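Local structure of Lmo1076 protein (Listeria monocytogenes serovar 1/2a, 3FI7) at residues N49-V54 and K150-W155; S53-Q58 and E121-K126; A59-N64 and S168-L173; K125-G130 and G158-D163. The protein hydrolyses peptidoglycan as an autolysin with N-acetylglucosaminidase activity, and this chain is its GH73 catalytic domain. All coordinates share one frame; numbering follows the deposited sequence.

In the fold
Contacts 1, 2 and 3 all use helix 52-63 and follow it from its N-terminal end to its C-terminal end. Helix 149-156 (contact 1), helix 116-129 (contact 2) and helix 166-176 (contact 3) pack on it in turn. Contacts 1 and 2 are buried. Contact 1 is purely apolar, while contact 2 places an amide pair and a bridging water next to a methionine. Contact 3 is partly buried and again apolar, with a lysine at its edge. Contact 4 leaves helix 52-63 and joins helix 116-129 to the loop before helix 166-176. It is the smallest of the four, and a lysine and a water lie on its outer side.

Contact 1 of 4, residues N49-V54 and K150-W155; sequences NLYPSV and KDATAW
Val54 has CG1 anti to its backbone N (chi1 171°), which leaves CG2 beside that N and directed at Ala152 and Thr153. Thr153 keeps OG1 between its backbone N and carbonyl carbon (chi1 61°), and this brings CG2 round to meet Val54. The contact belongs to the helical core of a glucosaminidase domain of the lysozyme clan. It joins the start of helix 52-63 to helix 149-156. The two methyls, Val54 CG2 and Thr153 CG2, lie 3.9 Å apart, and their side chains meet at a slant. Ala152 is the small residue in the middle. Its CB points at the other segment and touches both Tyr51 and Val54. Val54 CG2 is 4.2 Å from Ala152 CB. No hydrogen bond crosses between the segments, so they are held here by apolar packing.

The polar ends of the touching residues are satisfied by other parts of the chain. Tyr51 OH bonds to Ala146 O, and Thr153 OG1 bonds to Asn171 OD1 of helix 166-176. Tyr51 is also the N-cap residue of helix 52-63. Its backbone O accepts a weak bond from Val54 N at 3.1 Å. The Tyr51 ring packs on helix 149-156 just where helix 52-63 begins. Its CD2 lies 4.0 Å from Ala152 CB, which approaches the ring obliquely.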
loop_
_atom_site.group_PDB
_atom_site.type_symbol
_atom_site.label_atom_id
_atom_site.label_comp_id
_atom_site.label_asym_id
_atom_site.label_seq_id
_atom_site.Cartn_x
_atom_site.Cartn_y
_atom_site.Cartn_z
ATOM N N ASN A 49 -0.233 -9.176 12.169
ATOM C CA ASN A 49 -1.344 -8.489 12.850
ATOM C C ASN A 49 -1.478 -6.979 12.559
ATOM O O ASN A 49 -1.426 -6.150 13.466
ATOM C CB ASN A 49 -1.325 -8.765 14.363
ATOM C CG ASN A 49 -2.700 -8.586 15.007
ATOM O OD1 ASN A 49 -3.728 -8.846 14.379
ATOM N ND2 ASN A 49 -2.719 -8.134 16.259
ATOM N N LEU A 50 -1.656 -6.642 11.284
ATOM C CA LEU A 50 -1.850 -5.266 10.836
ATOM C C LEU A 50 -3.157 -5.174 10.043
ATOM O O LEU A 50 -3.772 -6.199 9.749
ATOM C CB LEU A 50 -0.690 -4.854 9.937
ATOM C CG LEU A 50 0.727 -5.056 10.476
ATOM C CD1 LEU A 50 1.752 -4.727 9.397
ATOM C CD2 LEU A 50 0.949 -4.190 11.697
ATOM N N TYR A 51 -3.586 -3.961 9.694
ATOM C CA TYR A 51 -4.757 -3.800 8.810
ATOM C C TYR A 51 -4.377 -3.919 7.334
ATOM O O TYR A 51 -3.576 -3.127 6.828
ATOM C CB TYR A 51 -5.440 -2.441 9.014
ATOM C CG TYR A 51 -6.277 -2.314 10.262
ATOM C CD1 TYR A 51 -7.570 -2.809 10.302
ATOM C CD2 TYR A 51 -5.774 -1.678 11.404
ATOM C CE1 TYR A 51 -8.348 -2.690 11.446
ATOM C CE2 TYR A 51 -6.539 -1.552 12.549
ATOM C CZ TYR A 51 -7.828 -2.067 12.568
ATOM O OH TYR A 51 -8.605 -1.950 13.702
ATOM N N PRO A 52 -4.966 -4.896 6.630
ATOM C CA PRO A 52 -4.767 -5.031 5.181
ATOM C C PRO A 52 -5.238 -3.777 4.438
ATOM O O PRO A 52 -4.663 -3.394 3.415
ATOM C CB PRO A 52 -5.674 -6.212 4.803
ATOM C CG PRO A 52 -5.924 -6.940 6.049
ATOM C CD PRO A 52 -5.831 -5.953 7.180
ATOM N N SER A 53 -6.290 -3.144 4.943
ATOM C CA SER A 53 -6.824 -1.963 4.280
ATOM C C SER A 53 -5.781 -0.857 4.300
ATOM O O SER A 53 -5.645 -0.102 3.345
ATOM C CB SER A 53 -8.105 -1.483 4.958
ATOM O OG SER A 53 -7.864 -1.209 6.324
ATOM N N VAL A 54 -5.039 -0.771 5.394
ATOM C CA VAL A 54 -4.037 0.273 5.539
ATOM C C VAL A 54 -2.816 -0.037 4.663
ATOM O O VAL A 54 -2.231 0.858 4.048
ATOM C CB VAL A 54 -3.646 0.451 7.022
ATOM C CG1 VAL A 54 -2.444 1.377 7.169
ATOM C CG2 VAL A 54 -4.846 0.976 7.813
ATOM N N LYS A 150 -8.756 3.859 11.236
ATOM C CA LYS A 150 -8.498 5.290 11.404
ATOM C C LYS A 150 -7.493 5.589 12.519
ATOM O O LYS A 150 -6.752 6.568 12.446
ATOM C CB LYS A 150 -9.797 6.058 11.635
ATOM C CG LYS A 150 -10.684 6.090 10.398
ATOM C CD LYS A 150 -11.752 7.163 10.499
ATOM C CE LYS A 150 -12.569 7.208 9.228
ATOM N NZ LYS A 150 -13.504 8.353 9.213
ATOM N N ASP A 151 -7.461 4.747 13.548
ATOM C CA ASP A 151 -6.456 4.907 14.596
ATOM C C ASP A 151 -5.090 4.585 14.020
ATOM O O ASP A 151 -4.101 5.246 14.333
ATOM C CB ASP A 151 -6.757 3.994 15.783
ATOM C CG ASP A 151 -8.110 4.284 16.404
ATOM O OD1 ASP A 151 -8.916 3.339 16.559
ATOM O OD2 ASP A 151 -8.364 5.467 16.723
ATOM N N ALA A 152 -5.048 3.573 13.155
ATOM C CA ALA A 152 -3.805 3.162 12.534
ATOM C C ALA A 152 -3.275 4.235 11.587
ATOM O O ALA A 152 -2.094 4.565 11.637
ATOM C CB ALA A 152 -3.979 1.841 11.812
ATOM N N THR A 153 -4.140 4.790 10.736
ATOM C CA THR A 153 -3.675 5.786 9.775
ATOM C C THR A 153 -3.224 7.046 10.521
ATOM O O THR A 153 -2.191 7.634 10.194
ATOM C CB THR A 153 -4.731 6.134 8.697
ATOM O OG1 THR A 153 -5.895 6.690 9.319
ATOM C CG2 THR A 153 -5.128 4.889 7.892
ATOM N N ALA A 154 -3.996 7.444 11.529
ATOM C CA ALA A 154 -3.634 8.589 12.363
ATOM C C ALA A 154 -2.265 8.371 13.001
ATOM O O ALA A 154 -1.499 9.307 13.151
ATOM C CB ALA A 154 -4.693 8.846 13.444
ATOM N N TRP A 155 -1.952 7.131 13.362
ATOM C CA TRP A 155 -0.639 6.851 13.937
ATOM C C TRP A 155 0.500 6.983 12.914
ATOM O O TRP A 155 1.592 7.437 13.250
ATOM C CB TRP A 155 -0.602 5.478 14.619
ATOM C CG TRP A 155 0.585 5.328 15.528
ATOM C CD1 TRP A 155 1.773 4.718 15.236
ATOM C CD2 TRP A 155 0.705 5.817 16.871
ATOM N NE1 TRP A 155 2.620 4.793 16.313
ATOM C CE2 TRP A 155 1.993 5.465 17.329
ATOM C CE3 TRP A 155 -0.151 6.517 17.731
ATOM C CZ2 TRP A 155 2.446 5.785 18.615
ATOM C CZ3 TRP A 155 0.304 6.839 19.008
ATOM C CH2 TRP A 155 1.591 6.471 19.437
#

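Contact 2 of 4, residues S53-Q58 and E121-K126; sequences SVMIAQ and EDNAKK
Helices 52-63 and 116-129 of the catalytic domain meet in a buried contact near the centre of the chain. Met55 and Asn123 are the closest pair along the backbones. Met55 has CG anti to its backbone N and bends at its thioether, so that CE turns to Ala124. Met55 CE lies 3.6 Å from Ala124 CB and 3.5 Å from Asn123 OD1. The Met55 and Asn123 side chains run past each other in opposite directions.

Beside this apolar patch, two amides meet. Asn123 ND2 donates to Gln58 OE1 at 3.3 Å, with a nearly straight N-H...O angle of 162°. The acceptor lies close to the amide plane of Asn123. The donor, however, sits above the carbonyl plane of Gln58, 55° out of it. The amide planes are 68° apart. Water 1 closes a second path: it donates to Gln58 OE1 at 2.7 Å and to Asn123 OD1 at 2.9 Å.

Gln58 NE2 bonds to Tyr166 OH, and OE1 faces Asn123. Gln58 OE1 thus accepts two bonds, and Asn123 uses both ends of its amide. The direct bond is long and off the lone pairs. Together with the water bridge and Tyr166, it would restrict the rotation of these buried amides.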
loop_
_atom_site.group_PDB
_atom_site.type_symbol
_atom_site.label_atom_id
_atom_site.label_comp_id
_atom_site.label_asym_id
_atom_site.label_seq_id
_atom_site.Cartn_x
_atom_site.Cartn_y
_atom_site.Cartn_z
ATOM N N SER A 53 -6.290 -3.144 4.943
ATOM C CA SER A 53 -6.824 -1.963 4.280
ATOM C C SER A 53 -5.781 -0.857 4.300
ATOM O O SER A 53 -5.645 -0.102 3.345
ATOM C CB SER A 53 -8.105 -1.483 4.958
ATOM O OG SER A 53 -7.864 -1.209 6.324
ATOM N N VAL A 54 -5.039 -0.771 5.394
ATOM C CA VAL A 54 -4.037 0.273 5.539
ATOM C C VAL A 54 -2.816 -0.037 4.663
ATOM O O VAL A 54 -2.231 0.858 4.048
ATOM C CB VAL A 54 -3.646 0.451 7.022
ATOM C CG1 VAL A 54 -2.444 1.377 7.169
ATOM C CG2 VAL A 54 -4.846 0.976 7.813
ATOM N N MET A 55 -2.453 -1.312 4.583
ATOM C CA MET A 55 -1.343 -1.726 3.722
ATOM C C MET A 55 -1.629 -1.494 2.233
ATOM O O MET A 55 -0.766 -1.027 1.482
ATOM C CB MET A 55 -0.997 -3.200 3.948
ATOM C CG MET A 55 0.151 -3.680 3.057
ATOM S SD MET A 55 0.563 -5.434 3.241
ATOM C CE MET A 55 1.678 -5.373 4.640
ATOM N N ILE A 56 -2.840 -1.837 1.808
ATOM C CA ILE A 56 -3.210 -1.679 0.411
ATOM C C ILE A 56 -3.262 -0.192 0.072
ATOM O O ILE A 56 -2.774 0.224 -0.969
ATOM C CB ILE A 56 -4.562 -2.366 0.097
ATOM C CG1 ILE A 56 -4.433 -3.883 0.250
ATOM C CG2 ILE A 56 -5.034 -2.009 -1.297
ATOM C CD1 ILE A 56 -5.756 -4.595 0.506
ATOM N N ALA A 57 -3.840 0.610 0.962
ATOM C CA ALA A 57 -3.889 2.058 0.743
ATOM C C ALA A 57 -2.483 2.659 0.681
ATOM O O ALA A 57 -2.196 3.494 -0.174
ATOM C CB ALA A 57 -4.705 2.734 1.818
ATOM N N GLN A 58 -1.603 2.225 1.577
ATOM C CA GLN A 58 -0.220 2.692 1.544
ATOM C C GLN A 58 0.460 2.311 0.242
ATOM O O GLN A 58 1.156 3.131 -0.356
ATOM C CB GLN A 58 0.592 2.146 2.722
ATOM C CG GLN A 58 0.492 2.976 3.971
ATOM C CD GLN A 58 1.645 2.718 4.920
ATOM O OE1 GLN A 58 1.750 1.641 5.505
ATOM N NE2 GLN A 58 2.519 3.710 5.083
ATOM N N GLU A 121 5.833 -7.407 2.182
ATOM C CA GLU A 121 6.332 -7.993 3.419
ATOM C C GLU A 121 7.312 -7.053 4.139
ATOM O O GLU A 121 7.300 -6.963 5.370
ATOM C CB GLU A 121 6.959 -9.368 3.178
ATOM C CG GLU A 121 7.474 -10.023 4.459
ATOM C CD GLU A 121 7.407 -11.545 4.428
ATOM O OE1 GLU A 121 7.378 -12.121 3.316
ATOM O OE2 GLU A 121 7.384 -12.165 5.519
ATOM N N ASP A 122 8.149 -6.355 3.372
ATOM C CA ASP A 122 9.041 -5.353 3.951
ATOM C C ASP A 122 8.271 -4.265 4.684
ATOM O O ASP A 122 8.676 -3.847 5.765
ATOM C CB ASP A 122 9.965 -4.730 2.897
ATOM C CG ASP A 122 11.417 -5.189 3.042
ATOM O OD1 ASP A 122 12.320 -4.435 2.605
ATOM O OD2 ASP A 122 11.659 -6.290 3.597
ATOM N N ASN A 123 7.164 -3.809 4.094
ATOM C CA ASN A 123 6.316 -2.806 4.734
ATOM C C ASN A 123 5.747 -3.353 6.038
ATOM O O ASN A 123 5.719 -2.654 7.051
ATOM C CB ASN A 123 5.198 -2.339 3.783
ATOM C CG ASN A 123 4.088 -1.561 4.497
ATOM O OD1 ASN A 123 3.045 -2.121 4.840
ATOM N ND2 ASN A 123 4.301 -0.271 4.702
ATOM N N ALA A 124 5.317 -4.611 6.015
ATOM C CA ALA A 124 4.770 -5.252 7.214
ATOM C C ALA A 124 5.836 -5.380 8.305
ATOM O O ALA A 124 5.569 -5.134 9.478
ATOM C CB ALA A 124 4.194 -6.618 6.876
ATOM N N LYS A 125 7.042 -5.775 7.910
ATOM C CA LYS A 125 8.146 -5.897 8.853
ATOM C C LYS A 125 8.482 -4.535 9.453
ATOM O O LYS A 125 8.692 -4.411 10.658
ATOM C CB LYS A 125 9.382 -6.478 8.170
ATOM C CG LYS A 125 9.343 -7.980 7.944
ATOM C CD LYS A 125 10.549 -8.375 7.108
ATOM C CE LYS A 125 10.783 -9.869 7.083
ATOM N NZ LYS A 125 11.982 -10.175 6.250
ATOM N N LYS A 126 8.522 -3.519 8.600
ATOM C CA LYS A 126 8.789 -2.159 9.036
ATOM C C LYS A 126 7.814 -1.721 10.136
ATOM O O LYS A 126 8.240 -1.252 11.192
ATOM C CB LYS A 126 8.728 -1.210 7.838
ATOM C CG LYS A 126 9.254 0.192 8.098
ATOM C CD LYS A 126 9.363 0.971 6.783
ATOM C CE LYS A 126 9.960 2.361 6.988
ATOM N NZ LYS A 126 10.075 3.128 5.710
HETATM O O HOH W 1 0.713 -0.803 5.917
#

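Contact 3 of 4, residues A59-N64 and S168-L173; sequences AALESN and SKLNTL
Leu61 of helix 52-63 reaches toward three side chains of helix 166-176. It meets Lys169 and Leu170 with its CD2 branch, and Leu173 with CB and CD1. It crosses Lys169 and Leu170 at about a right angle, and Leu173 more obliquely. The short helix segments have their axes 10.5 Å apart at closest approach, with an angle of 122° between their directions. Leu61 has CG anti to its backbone N (chi1 -169°), which carries both of its branches across the gap.

The CD2 branch does most of the reaching. Leu61 CD2 lies 3.9 Å from Leu170 CD2, and the same Leu61 CD2 is 4.2 Å from Lys169 CB. The other side of Leu61 rests on Leu173. Leu173 CD1 is 4.0 Å from Leu61 CB and also touches Leu61 CD1. Leu170 does not aim its CB straight at the partner helix, but its CD2 end swings nearer. Lys169 does the reverse. Its CB faces Leu61, and its extended chain then leads away.

Further back along helix 52-63, Leu170 also packs on Ala57 and Gln58, and on its far side it meets Thr153 and Leu156 of helix 149-156.

No hydrogen bond joins the two segments. The contact is aliphatic packing that grades from buried Leu170 to a partly exposed edge. There the stem of Lys169 adds to the apolar surface, while its NZ forms a salt bridge with Asp163 OD2 that probably offsets its charge.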
loop_
_atom_site.group_PDB
_atom_site.type_symbol
_atom_site.label_atom_id
_atom_site.label_comp_id
_atom_site.label_asym_id
_atom_site.label_seq_id
_atom_site.Cartn_x
_atom_site.Cartn_y
_atom_site.Cartn_z
ATOM N N ALA A 59 0.252 1.073 -0.205
ATOM C CA ALA A 59 0.906 0.618 -1.428
ATOM C C ALA A 59 0.459 1.441 -2.621
ATOM O O ALA A 59 1.280 1.791 -3.459
ATOM C CB ALA A 59 0.658 -0.854 -1.676
ATOM N N ALA A 60 -0.834 1.759 -2.687
ATOM C CA ALA A 60 -1.368 2.521 -3.814
ATOM C C ALA A 60 -0.825 3.940 -3.794
ATOM O O ALA A 60 -0.491 4.506 -4.832
ATOM C CB ALA A 60 -2.894 2.546 -3.787
ATOM N N LEU A 61 -0.737 4.499 -2.596
ATOM C CA LEU A 61 -0.302 5.874 -2.419
ATOM C C LEU A 61 1.193 6.045 -2.713
ATOM O O LEU A 61 1.583 6.965 -3.433
ATOM C CB LEU A 61 -0.629 6.332 -0.996
ATOM C CG LEU A 61 -0.491 7.808 -0.655
ATOM C CD1 LEU A 61 -1.419 8.651 -1.528
ATOM C CD2 LEU A 61 -0.787 8.019 0.821
ATOM N N GLU A 62 2.019 5.147 -2.175
ATOM C CA GLU A 62 3.476 5.284 -2.263
ATOM C C GLU A 62 4.018 4.884 -3.630
ATOM O O GLU A 62 5.105 5.302 -4.019
ATOM C CB GLU A 62 4.169 4.456 -1.176
ATOM C CG GLU A 62 3.733 4.791 0.248
ATOM C CD GLU A 62 4.163 6.175 0.676
ATOM O OE1 GLU A 62 5.380 6.455 0.647
ATOM O OE2 GLU A 62 3.287 6.984 1.049
ATOM N N SER A 63 3.255 4.072 -4.353
ATOM C CA SER A 63 3.663 3.591 -5.668
ATOM C C SER A 63 2.904 4.230 -6.856
ATOM O O SER A 63 3.205 3.898 -8.001
ATOM C CB SER A 63 3.460 2.080 -5.730
ATOM O OG SER A 63 2.093 1.768 -6.013
ATOM N N ASN A 64 1.921 5.108 -6.587
ATOM C CA ASN A 64 0.998 5.657 -7.627
ATOM C C ASN A 64 0.251 4.540 -8.380
ATOM O O ASN A 64 0.361 4.407 -9.603
ATOM C CB ASN A 64 1.741 6.601 -8.602
ATOM C CG ASN A 64 0.827 7.213 -9.687
ATOM O OD1 ASN A 64 -0.366 7.419 -9.489
ATOM N ND2 ASN A 64 1.418 7.522 -10.837
ATOM N N SER A 168 -5.463 11.441 6.262
ATOM C CA SER A 168 -6.636 11.785 5.478
ATOM C C SER A 168 -6.592 11.151 4.073
ATOM O O SER A 168 -7.603 10.668 3.575
ATOM C CB SER A 168 -6.775 13.311 5.398
ATOM O OG SER A 168 -7.598 13.679 4.311
ATOM N N LYS A 169 -5.418 11.147 3.445
ATOM C CA LYS A 169 -5.248 10.475 2.158
ATOM C C LYS A 169 -5.505 8.972 2.250
ATOM O O LYS A 169 -6.244 8.421 1.435
ATOM C CB LYS A 169 -3.851 10.719 1.595
ATOM C CG LYS A 169 -3.582 12.188 1.317
ATOM C CD LYS A 169 -2.153 12.421 0.867
ATOM C CE LYS A 169 -1.823 13.905 0.912
ATOM N NZ LYS A 169 -0.412 14.163 0.559
ATOM N N LEU A 170 -4.895 8.310 3.235
ATOM C CA LEU A 170 -5.128 6.884 3.423
ATOM C C LEU A 170 -6.612 6.606 3.669
ATOM O O LEU A 170 -7.176 5.687 3.080
ATOM C CB LEU A 170 -4.305 6.330 4.586
ATOM C CG LEU A 170 -2.794 6.320 4.398
ATOM C CD1 LEU A 170 -2.090 5.866 5.689
ATOM C CD2 LEU A 170 -2.415 5.445 3.219
ATOM N N ASN A 171 -7.234 7.396 4.542
ATOM C CA ASN A 171 -8.659 7.233 4.826
ATOM C C ASN A 171 -9.527 7.386 3.582
ATOM O O ASN A 171 -10.515 6.680 3.424
ATOM C CB ASN A 171 -9.128 8.210 5.902
ATOM C CG ASN A 171 -8.472 7.955 7.252
ATOM O OD1 ASN A 171 -7.933 6.877 7.501
ATOM N ND2 ASN A 171 -8.522 8.952 8.132
ATOM N N THR A 172 -9.154 8.306 2.698
ATOM C CA THR A 172 -9.937 8.536 1.495
ATOM C C THR A 172 -9.821 7.346 0.536
ATOM O O THR A 172 -10.812 6.925 -0.048
ATOM C CB THR A 172 -9.537 9.847 0.797
ATOM O OG1 THR A 172 -9.745 10.945 1.692
ATOM C CG2 THR A 172 -10.368 10.066 -0.473
ATOM N N LEU A 173 -8.617 6.803 0.383
ATOM C CA LEU A 173 -8.433 5.604 -0.426
ATOM C C LEU A 173 -9.238 4.453 0.159
ATOM O O LEU A 173 -9.939 3.746 -0.555
ATOM C CB LEU A 173 -6.963 5.211 -0.487
ATOM C CG LEU A 173 -6.086 6.072 -1.390
ATOM C CD1 LEU A 173 -4.651 6.068 -0.910
ATOM C CD2 LEU A 173 -6.174 5.543 -2.796
#

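Contact 4 of 4, residues K125-G130 and G158-D163; sequences KKLRNG and GRYATD
Tyr160 meets helix 116-129 through two residues, and the two sides of its ring differ in character. On the inner side, Leu127 is buried. Its CB does not aim at the loop, but its CD2 end comes closer and lies 4.4 Å from Tyr160 CD2. The approach to the ring is oblique. Even this more buried part is light packing, and the two segments bury only 110 Å² in all.

The outer side is polar and holds a water, and Lys126 there is partly exposed. Lys126 has CG anti to its backbone N (chi1 -168°) and stays extended to its tip, which brings NZ to 4.1 Å from Tyr160 CE2. The lysine chain crosses Tyr160 at about a right angle, and NZ approaches the ring obliquely. No direct hydrogen bond links the segments. Water 2 does so instead: it accepts from Lys126 NZ at 2.8 Å and donates to Tyr160 O at 3.0 Å. The same water sits over the centre of one ring face, 3.9 Å above the plane. It thus ties the lysine to the backbone of the loop that carries the ring.

The contact lies near the C-terminal end of helix 116-129, and the loop runs on to helix 166-176. Tyr160 also touches Gln58 and Glu62 of helix 52-63, so its ring touches both that helix and helix 116-129. Leu127 likewise packs on Gln58.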
loop_
_atom_site.group_PDB
_atom_site.type_symbol
_atom_site.label_atom_id
_atom_site.label_comp_id
_atom_site.label_asym_id
_atom_site.label_seq_id
_atom_site.Cartn_x
_atom_site.Cartn_y
_atom_site.Cartn_z
ATOM N N LYS A 125 7.042 -5.775 7.910
ATOM C CA LYS A 125 8.146 -5.897 8.853
ATOM C C LYS A 125 8.482 -4.535 9.453
ATOM O O LYS A 125 8.692 -4.411 10.658
ATOM C CB LYS A 125 9.382 -6.478 8.170
ATOM C CG LYS A 125 9.343 -7.980 7.944
ATOM C CD LYS A 125 10.549 -8.375 7.108
ATOM C CE LYS A 125 10.783 -9.869 7.083
ATOM N NZ LYS A 125 11.982 -10.175 6.250
ATOM N N LYS A 126 8.522 -3.519 8.600
ATOM C CA LYS A 126 8.789 -2.159 9.036
ATOM C C LYS A 126 7.814 -1.721 10.136
ATOM O O LYS A 126 8.240 -1.252 11.192
ATOM C CB LYS A 126 8.728 -1.210 7.838
ATOM C CG LYS A 126 9.254 0.192 8.098
ATOM C CD LYS A 126 9.363 0.971 6.783
ATOM C CE LYS A 126 9.960 2.361 6.988
ATOM N NZ LYS A 126 10.075 3.128 5.710
ATOM N N LEU A 127 6.516 -1.885 9.895
ATOM C CA LEU A 127 5.502 -1.493 10.876
ATOM C C LEU A 127 5.550 -2.322 12.150
ATOM O O LEU A 127 5.463 -1.780 13.253
ATOM C CB LEU A 127 4.089 -1.557 10.281
ATOM C CG LEU A 127 3.812 -0.532 9.171
ATOM C CD1 LEU A 127 2.325 -0.429 8.857
ATOM C CD2 LEU A 127 4.362 0.817 9.557
ATOM N N ARG A 128 5.666 -3.638 11.996
ATOM C CA ARG A 128 5.616 -4.538 13.140
ATOM C C ARG A 128 6.929 -4.543 13.925
ATOM O O ARG A 128 6.916 -4.436 15.149
ATOM C CB ARG A 128 5.233 -5.960 12.708
ATOM C CG ARG A 128 5.468 -7.035 13.783
ATOM C CD ARG A 128 4.680 -6.751 15.063
ATOM N NE ARG A 128 3.246 -6.627 14.807
ATOM C CZ ARG A 128 2.338 -6.344 15.736
ATOM N NH1 ARG A 128 2.704 -6.147 16.998
ATOM N NH2 ARG A 128 1.058 -6.259 15.406
ATOM N N ASN A 129 8.058 -4.652 13.227
ATOM C CA ASN A 129 9.356 -4.708 13.905
ATOM C C ASN A 129 9.942 -3.341 14.224
ATOM O O ASN A 129 10.797 -3.222 15.098
ATOM C CB ASN A 129 10.371 -5.526 13.105
ATOM C CG ASN A 129 9.914 -6.949 12.872
ATOM O OD1 ASN A 129 9.154 -7.507 13.663
ATOM N ND2 ASN A 129 10.367 -7.541 11.773
ATOM N N GLY A 130 9.493 -2.318 13.507
ATOM C CA GLY A 130 9.958 -0.962 13.736
ATOM C C GLY A 130 11.338 -0.662 13.185
ATOM O O GLY A 130 12.045 -1.559 12.730
ATOM N N GLY A 158 2.889 11.677 10.431
ATOM C CA GLY A 158 3.957 12.235 11.240
ATOM C C GLY A 158 5.034 11.218 11.585
ATOM O O GLY A 158 6.116 11.583 12.034
ATOM N N ARG A 159 4.752 9.934 11.388
ATOM C CA ARG A 159 5.755 8.915 11.684
ATOM C C ARG A 159 6.291 8.243 10.428
ATOM O O ARG A 159 7.494 8.213 10.211
ATOM C CB ARG A 159 5.226 7.883 12.682
ATOM C CG ARG A 159 5.049 8.453 14.083
ATOM C CD ARG A 159 4.564 7.419 15.095
ATOM N NE ARG A 159 4.250 8.058 16.367
ATOM C CZ ARG A 159 3.113 8.702 16.615
ATOM N NH1 ARG A 159 2.915 9.260 17.802
ATOM N NH2 ARG A 159 2.171 8.781 15.677
ATOM N N TYR A 160 5.397 7.705 9.607
ATOM C CA TYR A 160 5.811 7.053 8.379
ATOM C C TYR A 160 6.258 8.099 7.355
ATOM O O TYR A 160 7.219 7.906 6.617
ATOM C CB TYR A 160 4.677 6.192 7.810
ATOM C CG TYR A 160 5.112 5.359 6.630
ATOM C CD1 TYR A 160 5.066 5.873 5.339
ATOM C CD2 TYR A 160 5.598 4.070 6.807
ATOM C CE1 TYR A 160 5.474 5.119 4.250
ATOM C CE2 TYR A 160 6.011 3.307 5.726
ATOM C CZ TYR A 160 5.948 3.840 4.451
ATOM O OH TYR A 160 6.361 3.091 3.374
ATOM N N ALA A 161 5.550 9.217 7.326
ATOM C CA ALA A 161 5.860 10.294 6.405
ATOM C C ALA A 161 5.584 11.621 7.085
ATOM O O ALA A 161 4.679 11.728 7.913
ATOM C CB ALA A 161 5.009 10.171 5.132
ATOM N N THR A 162 6.363 12.632 6.731
ATOM C CA THR A 162 6.046 13.996 7.119
ATOM C C THR A 162 5.085 14.555 6.076
ATOM O O THR A 162 5.462 14.785 4.925
ATOM C CB THR A 162 7.303 14.858 7.193
ATOM O OG1 THR A 162 8.271 14.207 8.025
ATOM C CG2 THR A 162 6.973 16.220 7.778
ATOM N N ASP A 163 3.839 14.749 6.485
ATOM C CA ASP A 163 2.755 15.105 5.572
ATOM C C ASP A 163 1.531 15.164 6.463
ATOM O O ASP A 163 1.032 14.131 6.919
ATOM C CB ASP A 163 2.589 14.036 4.475
ATOM C CG ASP A 163 1.370 14.280 3.566
ATOM O OD1 ASP A 163 0.501 15.107 3.919
ATOM O OD2 ASP A 163 1.279 13.631 2.489
HETATM O O HOH W 2 9.252 5.694 6.310
#